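Local coordinates for protein teichoic acid D-alanine hydrolase (PDB 5ZH8) that removes D-alanyl groups from wall teichoic acid and lipoteichoic acid by ester hydrolysis, and affects cell wall structure and methicillin resistance, at residues L167-Y180 with K205-L219. Numbering follows the deposited sequence.
Sequences LKDLMLHQSGLYKY and KYKKHMYNDGNYLVL
Leu167 opens the contact with methyl packing, its CD2 meeting CD2 of Leu219. Asp169 uses the syn lone pair of OD2 in a salt bridge with Lys207 NZ (3.2 Å), while its other oxygen accepts from Gln174 NE2. Leu170 CD1 also meets Leu219 CD2 and touches Val218 CG1 at 3.6 Å. Met171 O receives Tyr216 OH in the carbonyl plane, on a lone pair (2.6 Å). His173, just beyond helix 167-171, has the positive phi of a Schellman motif, and its O accepts Met210 N. With CG beside the backbone N (chi1 -64°), the His173 ring joins Tyr211 and Tyr216 in an aromatic cluster: Tyr211 CD1 lies over one face near the rim, the planes inclined by 37°, and Tyr216 comes in obliquely. Asn215 ND2 donates to His173 ND1 (3.0 Å) near the ring plane, while Asn215 OD1 takes Ser175 OG at 2.6 Å. The two bonds hold both ends of the Asn215 amide and are likely to restrict the turning of the ring. Farther on, Asn212 ND2 donates to Tyr178 O, and Lys179 lays its CG against Met210 CE. Tyr180 N binds Asn212 OD1, the N-cap acceptor for Gly214 N, the two donors reaching it from opposite faces of the amide. Leu217 CD1 sits over the centre of the Tyr180 ring in a CH-pi contact, 3.7 Å from the centroid.

Tyr180 OH bonds Gln281 OE1, Tyr211 OH bonds Ser127 OG and Asp213 forms a salt bridge with Lys130; Ser127 and Lys130 match the family's Ser-x-x-Lys motif, so the contact probably borders the active site. The axes of 167-171 and 213-219 have N-to-C directions 136° apart; helix 152-155 packs against Leu167, Leu170 and Val218, helix 129-142 against His173, Tyr216 and Leu219, helix 189-199 against Leu177 and Tyr180, and Tyr329 of strand 329-330 meets His173.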
loop_
_atom_site.group_PDB
_atom_site.type_symbol
_atom_site.label_atom_id
_atom_site.label_comp_id
_atom_site.label_asym_id
_atom_site.label_seq_id
_atom_site.Cartn_x
_atom_site.Cartn_y
_atom_site.Cartn_z
ATOM N N LEU A 167 16.538 -26.359 -5.601
ATOM C CA LEU A 167 16.559 -25.367 -4.523
ATOM C C LEU A 167 16.810 -23.969 -5.076
ATOM O O LEU A 167 16.263 -22.994 -4.568
ATOM C CB LEU A 167 17.648 -25.692 -3.499
ATOM C CG LEU A 167 17.466 -26.902 -2.593
ATOM C CD1 LEU A 167 18.683 -27.050 -1.690
ATOM C CD2 LEU A 167 16.199 -26.770 -1.760
ATOM N N LYS A 168 17.648 -23.889 -6.110
ATOM C CA LYS A 168 18.006 -22.623 -6.740
ATOM C C LYS A 168 16.792 -21.895 -7.313
ATOM O O LYS A 168 16.722 -20.672 -7.234
ATOM C CB LYS A 168 19.047 -22.845 -7.844
ATOM C CG LYS A 168 19.662 -21.553 -8.355
ATOM C CD LYS A 168 20.783 -21.775 -9.351
ATOM C CE LYS A 168 21.694 -20.552 -9.399
ATOM N NZ LYS A 168 22.550 -20.494 -10.617
ATOM N N ASP A 169 15.853 -22.641 -7.890
ATOM C CA ASP A 169 14.645 -22.050 -8.468
ATOM C C ASP A 169 13.696 -21.474 -7.410
ATOM O O ASP A 169 12.979 -20.514 -7.681
ATOM C CB ASP A 169 13.914 -23.069 -9.350
ATOM C CG ASP A 169 14.621 -23.315 -10.672
ATOM O OD1 ASP A 169 15.634 -22.645 -10.940
ATOM O OD2 ASP A 169 14.167 -24.184 -11.447
ATOM N N LEU A 170 13.691 -22.057 -6.215
ATOM C CA LEU A 170 12.977 -21.475 -5.086
ATOM C C LEU A 170 13.675 -20.197 -4.642
ATOM O O LEU A 170 13.051 -19.149 -4.508
ATOM C CB LEU A 170 12.938 -22.441 -3.908
ATOM C CG LEU A 170 12.262 -23.794 -4.087
ATOM C CD1 LEU A 170 12.591 -24.681 -2.900
ATOM C CD2 LEU A 170 10.762 -23.635 -4.218
ATOM N N MET A 171 14.978 -20.304 -4.418
ATOM C CA MET A 171 15.812 -19.185 -3.990
ATOM C C MET A 171 15.684 -17.975 -4.915
ATOM O O MET A 171 15.637 -16.840 -4.444
ATOM C CB MET A 171 17.277 -19.644 -3.906
ATOM C CG MET A 171 18.273 -18.584 -3.462
ATOM S SD MET A 171 18.875 -17.545 -4.811
ATOM C CE MET A 171 19.927 -18.675 -5.709
ATOM N N LEU A 172 15.616 -18.224 -6.221
ATOM C CA LEU A 172 15.547 -17.153 -7.223
ATOM C C LEU A 172 14.113 -16.711 -7.566
ATOM O O LEU A 172 13.931 -15.851 -8.432
ATOM C CB LEU A 172 16.260 -17.587 -8.518
ATOM C CG LEU A 172 17.766 -17.863 -8.495
ATOM C CD1 LEU A 172 18.202 -18.497 -9.806
ATOM C CD2 LEU A 172 18.570 -16.604 -8.224
ATOM N N HIS A 173 13.112 -17.284 -6.896
ATOM C CA HIS A 173 11.692 -17.031 -7.197
ATOM C C HIS A 173 11.316 -17.364 -8.642
ATOM O O HIS A 173 10.823 -16.509 -9.367
ATOM C CB HIS A 173 11.292 -15.582 -6.872
ATOM C CG HIS A 173 11.398 -15.232 -5.422
ATOM N ND1 HIS A 173 10.625 -15.833 -4.450
ATOM C CD2 HIS A 173 12.172 -14.326 -4.784
ATOM C CE1 HIS A 173 10.933 -15.320 -3.272
ATOM N NE2 HIS A 173 11.873 -14.408 -3.446
ATOM N N GLN A 174 11.550 -18.610 -9.046
ATOM C CA GLN A 174 11.171 -19.089 -10.378
ATOM C C GLN A 174 10.812 -20.576 -10.352
ATOM O O GLN A 174 11.143 -21.328 -11.271
ATOM C CB GLN A 174 12.299 -18.823 -11.378
ATOM C CG GLN A 174 13.631 -19.451 -10.997
ATOM C CD GLN A 174 14.711 -19.226 -12.043
ATOM O OE1 GLN A 174 14.749 -18.189 -12.709
ATOM N NE2 GLN A 174 15.599 -20.201 -12.189
ATOM N N SER A 175 10.104 -20.981 -9.301
ATOM C CA SER A 175 9.766 -22.383 -9.077
ATOM C C SER A 175 8.517 -22.823 -9.835
ATOM O O SER A 175 8.375 -23.995 -10.183
ATOM C CB SER A 175 9.564 -22.622 -7.583
ATOM O OG SER A 175 8.519 -21.813 -7.076
ATOM N N GLY A 176 7.609 -21.883 -10.079
ATOM C CA GLY A 176 6.331 -22.190 -10.714
ATOM C C GLY A 176 5.249 -22.556 -9.717
ATOM O O GLY A 176 4.153 -22.954 -10.109
ATOM N N LEU A 177 5.547 -22.407 -8.429
ATOM C CA LEU A 177 4.567 -22.650 -7.382
ATOM C C LEU A 177 3.553 -21.509 -7.382
ATOM O O LEU A 177 3.920 -20.343 -7.571
ATOM C CB LEU A 177 5.248 -22.734 -6.009
ATOM C CG LEU A 177 6.103 -23.960 -5.674
ATOM C CD1 LEU A 177 6.985 -23.653 -4.474
ATOM C CD2 LEU A 177 5.257 -25.192 -5.417
ATOM N N TYR A 178 2.281 -21.847 -7.175
ATOM C CA TYR A 178 1.237 -20.843 -6.990
ATOM C C TYR A 178 1.603 -19.935 -5.824
ATOM O O TYR A 178 2.274 -20.363 -4.883
ATOM C CB TYR A 178 -0.122 -21.503 -6.722
ATOM C CG TYR A 178 -0.788 -22.084 -7.951
ATOM C CD1 TYR A 178 -1.436 -21.262 -8.867
ATOM C CD2 TYR A 178 -0.786 -23.455 -8.189
ATOM C CE1 TYR A 178 -2.050 -21.786 -9.991
ATOM C CE2 TYR A 178 -1.395 -23.988 -9.315
ATOM C CZ TYR A 178 -2.025 -23.147 -10.211
ATOM O OH TYR A 178 -2.634 -23.662 -11.328
ATOM N N LYS A 179 1.165 -18.678 -5.889
ATOM C CA LYS A 179 1.470 -17.713 -4.836
ATOM C C LYS A 179 0.878 -18.183 -3.511
ATOM O O LYS A 179 -0.241 -18.690 -3.476
ATOM C CB LYS A 179 0.947 -16.323 -5.197
ATOM C CG LYS A 179 1.931 -15.199 -4.903
ATOM C CD LYS A 179 1.372 -13.842 -5.314
ATOM C CE LYS A 179 2.197 -12.705 -4.726
ATOM N NZ LYS A 179 1.687 -11.361 -5.125
ATOM N N TYR A 180 1.641 -18.014 -2.431
ATOM C CA TYR A 180 1.273 -18.525 -1.124
ATOM C C TYR A 180 0.056 -17.767 -0.650
ATOM O O TYR A 180 0.068 -16.541 -0.548
ATOM C CB TYR A 180 2.387 -18.347 -0.102
ATOM C CG TYR A 180 2.033 -18.851 1.286
ATOM C CD1 TYR A 180 1.779 -20.196 1.506
ATOM C CD2 TYR A 180 1.965 -17.988 2.377
ATOM C CE1 TYR A 180 1.466 -20.674 2.771
ATOM C CE2 TYR A 180 1.657 -18.457 3.644
ATOM C CZ TYR A 180 1.407 -19.800 3.837
ATOM O OH TYR A 180 1.094 -20.261 5.094
ATOM N N LYS A 205 3.298 -20.572 -15.462
ATOM C CA LYS A 205 4.344 -19.861 -14.736
ATOM C C LYS A 205 5.589 -20.711 -14.458
ATOM O O LYS A 205 6.493 -20.259 -13.760
ATOM C CB LYS A 205 3.771 -19.290 -13.431
ATOM C CG LYS A 205 2.971 -18.010 -13.656
ATOM C CD LYS A 205 3.888 -16.793 -13.770
ATOM C CE LYS A 205 3.301 -15.689 -14.647
ATOM N NZ LYS A 205 1.989 -15.183 -14.154
ATOM N N TYR A 206 5.645 -21.931 -14.972
ATOM C CA TYR A 206 6.841 -22.755 -14.748
ATOM C C TYR A 206 8.103 -22.133 -15.364
ATOM O O TYR A 206 8.092 -21.649 -16.498
ATOM C CB TYR A 206 6.650 -24.191 -15.244
ATOM C CG TYR A 206 7.940 -24.986 -15.282
ATOM C CD1 TYR A 206 8.582 -25.375 -14.102
ATOM C CD2 TYR A 206 8.527 -25.349 -16.500
ATOM C CE1 TYR A 206 9.765 -26.096 -14.136
ATOM C CE2 TYR A 206 9.708 -26.069 -16.540
ATOM C CZ TYR A 206 10.323 -26.441 -15.359
ATOM O OH TYR A 206 11.498 -27.161 -15.403
ATOM N N LYS A 207 9.198 -22.172 -14.604
ATOM C CA LYS A 207 10.482 -21.583 -15.000
ATOM C C LYS A 207 10.406 -20.102 -15.426
ATOM O O LYS A 207 11.227 -19.632 -16.213
ATOM C CB LYS A 207 11.165 -22.444 -16.082
ATOM C CG LYS A 207 12.682 -22.306 -16.169
ATOM C CD LYS A 207 13.436 -22.880 -14.969
ATOM C CE LYS A 207 13.577 -24.398 -15.019
ATOM N NZ LYS A 207 14.907 -24.848 -14.518
ATOM N N LYS A 208 9.421 -19.373 -14.905
ATOM C CA LYS A 208 9.382 -17.921 -15.040
ATOM C C LYS A 208 9.390 -17.297 -13.662
ATOM O O LYS A 208 8.957 -17.917 -12.694
ATOM C CB LYS A 208 8.141 -17.469 -15.801
ATOM C CG LYS A 208 8.283 -17.523 -17.312
ATOM C CD LYS A 208 7.105 -16.854 -18.015
ATOM C CE LYS A 208 5.843 -17.698 -17.918
ATOM N NZ LYS A 208 4.716 -17.193 -18.753
ATOM N N HIS A 209 9.853 -16.053 -13.584
ATOM C CA HIS A 209 9.970 -15.369 -12.304
ATOM C C HIS A 209 8.612 -14.961 -11.756
ATOM O O HIS A 209 7.744 -14.513 -12.499
ATOM C CB HIS A 209 10.871 -14.141 -12.407
ATOM C CG HIS A 209 10.959 -13.365 -11.131
ATOM N ND1 HIS A 209 10.059 -12.374 -10.798
ATOM C CD2 HIS A 209 11.846 -13.427 -10.107
ATOM C CE1 HIS A 209 10.385 -11.859 -9.624
ATOM N NE2 HIS A 209 11.464 -12.484 -9.182
ATOM N N MET A 210 8.428 -15.152 -10.455
ATOM C CA MET A 210 7.247 -14.679 -9.756
ATOM C C MET A 210 7.566 -14.610 -8.267
ATOM O O MET A 210 7.776 -15.645 -7.625
ATOM C CB MET A 210 6.076 -15.632 -9.995
ATOM C CG MET A 210 4.714 -15.061 -9.644
ATOM S SD MET A 210 3.535 -16.360 -9.222
ATOM C CE MET A 210 3.784 -16.465 -7.451
ATOM N N TYR A 211 7.607 -13.402 -7.715
ATOM C CA TYR A 211 7.879 -13.231 -6.288
ATOM C C TYR A 211 6.832 -13.996 -5.489
ATOM O O TYR A 211 5.650 -13.985 -5.826
ATOM C CB TYR A 211 7.880 -11.753 -5.896
ATOM C CG TYR A 211 8.788 -11.440 -4.737
ATOM C CD1 TYR A 211 10.156 -11.284 -4.935
ATOM C CD2 TYR A 211 8.291 -11.292 -3.444
ATOM C CE1 TYR A 211 11.010 -10.988 -3.884
ATOM C CE2 TYR A 211 9.135 -10.995 -2.382
ATOM C CZ TYR A 211 10.498 -10.842 -2.611
ATOM O OH TYR A 211 11.368 -10.550 -1.577
ATOM N N ASN A 212 7.277 -14.670 -4.439
ATOM C CA ASN A 212 6.430 -15.600 -3.711
ATOM C C ASN A 212 7.070 -15.906 -2.356
ATOM O O ASN A 212 8.139 -16.525 -2.296
ATOM C CB ASN A 212 6.269 -16.881 -4.541
ATOM C CG ASN A 212 5.268 -17.860 -3.953
ATOM O OD1 ASN A 212 4.813 -17.714 -2.816
ATOM N ND2 ASN A 212 4.922 -18.878 -4.739
ATOM N N ASP A 213 6.420 -15.467 -1.280
ATOM C CA ASP A 213 6.864 -15.791 0.077
ATOM C C ASP A 213 7.002 -17.295 0.248
ATOM O O ASP A 213 7.915 -17.761 0.923
ATOM C CB ASP A 213 5.873 -15.267 1.124
ATOM C CG ASP A 213 5.883 -13.766 1.247
ATOM O OD1 ASP A 213 6.800 -13.121 0.707
ATOM O OD2 ASP A 213 4.962 -13.226 1.898
ATOM N N GLY A 214 6.078 -18.039 -0.363
ATOM C CA GLY A 214 6.058 -19.496 -0.295
ATOM C C GLY A 214 7.378 -20.168 -0.613
ATOM O O GLY A 214 7.741 -21.145 0.034
ATOM N N ASN A 215 8.100 -19.643 -1.604
ATOM C CA ASN A 215 9.396 -20.202 -1.965
ATOM C C ASN A 215 10.293 -20.274 -0.737
ATOM O O ASN A 215 10.859 -21.322 -0.439
ATOM C CB ASN A 215 10.092 -19.362 -3.037
ATOM C CG ASN A 215 9.484 -19.530 -4.418
ATOM O OD1 ASN A 215 9.178 -20.644 -4.870
ATOM N ND2 ASN A 215 9.329 -18.406 -5.112
ATOM N N TYR A 216 10.417 -19.161 -0.020
ATOM C CA TYR A 216 11.310 -19.111 1.134
ATOM C C TYR A 216 10.739 -19.794 2.380
ATOM O O TYR A 216 11.491 -20.113 3.302
ATOM C CB TYR A 216 11.768 -17.676 1.418
ATOM C CG TYR A 216 12.939 -17.289 0.537
ATOM C CD1 TYR A 216 12.800 -17.226 -0.847
ATOM C CD2 TYR A 216 14.193 -17.026 1.079
ATOM C CE1 TYR A 216 13.867 -16.886 -1.657
ATOM C CE2 TYR A 216 15.265 -16.688 0.274
ATOM C CZ TYR A 216 15.100 -16.626 -1.092
ATOM O OH TYR A 216 16.164 -16.299 -1.904
ATOM N N LEU A 217 9.429 -20.040 2.403
ATOM C CA LEU A 217 8.838 -20.907 3.433
ATOM C C LEU A 217 9.255 -22.369 3.224
ATOM O O LEU A 217 9.567 -23.066 4.186
ATOM C CB LEU A 217 7.310 -20.788 3.462
ATOM C CG LEU A 217 6.749 -19.419 3.845
ATOM C CD1 LEU A 217 5.236 -19.420 3.713
ATOM C CD2 LEU A 217 7.164 -19.021 5.255
ATOM N N VAL A 218 9.267 -22.819 1.968
ATOM C CA VAL A 218 9.763 -24.155 1.614
ATOM C C VAL A 218 11.252 -24.302 1.924
ATOM O O VAL A 218 11.692 -25.353 2.401
ATOM C CB VAL A 218 9.572 -24.450 0.103
ATOM C CG1 VAL A 218 10.319 -25.717 -0.312
ATOM C CG2 VAL A 218 8.093 -24.535 -0.245
ATOM N N LEU A 219 12.021 -23.257 1.624
ATOM C CA LEU A 219 13.458 -23.242 1.920
ATOM C C LEU A 219 13.727 -23.269 3.417
ATOM O O LEU A 219 14.670 -23.913 3.866
ATOM C CB LEU A 219 14.146 -22.021 1.304
ATOM C CG LEU A 219 14.385 -22.049 -0.208
ATOM C CD1 LEU A 219 14.956 -20.718 -0.671
ATOM C CD2 LEU A 219 15.260 -23.220 -0.620
#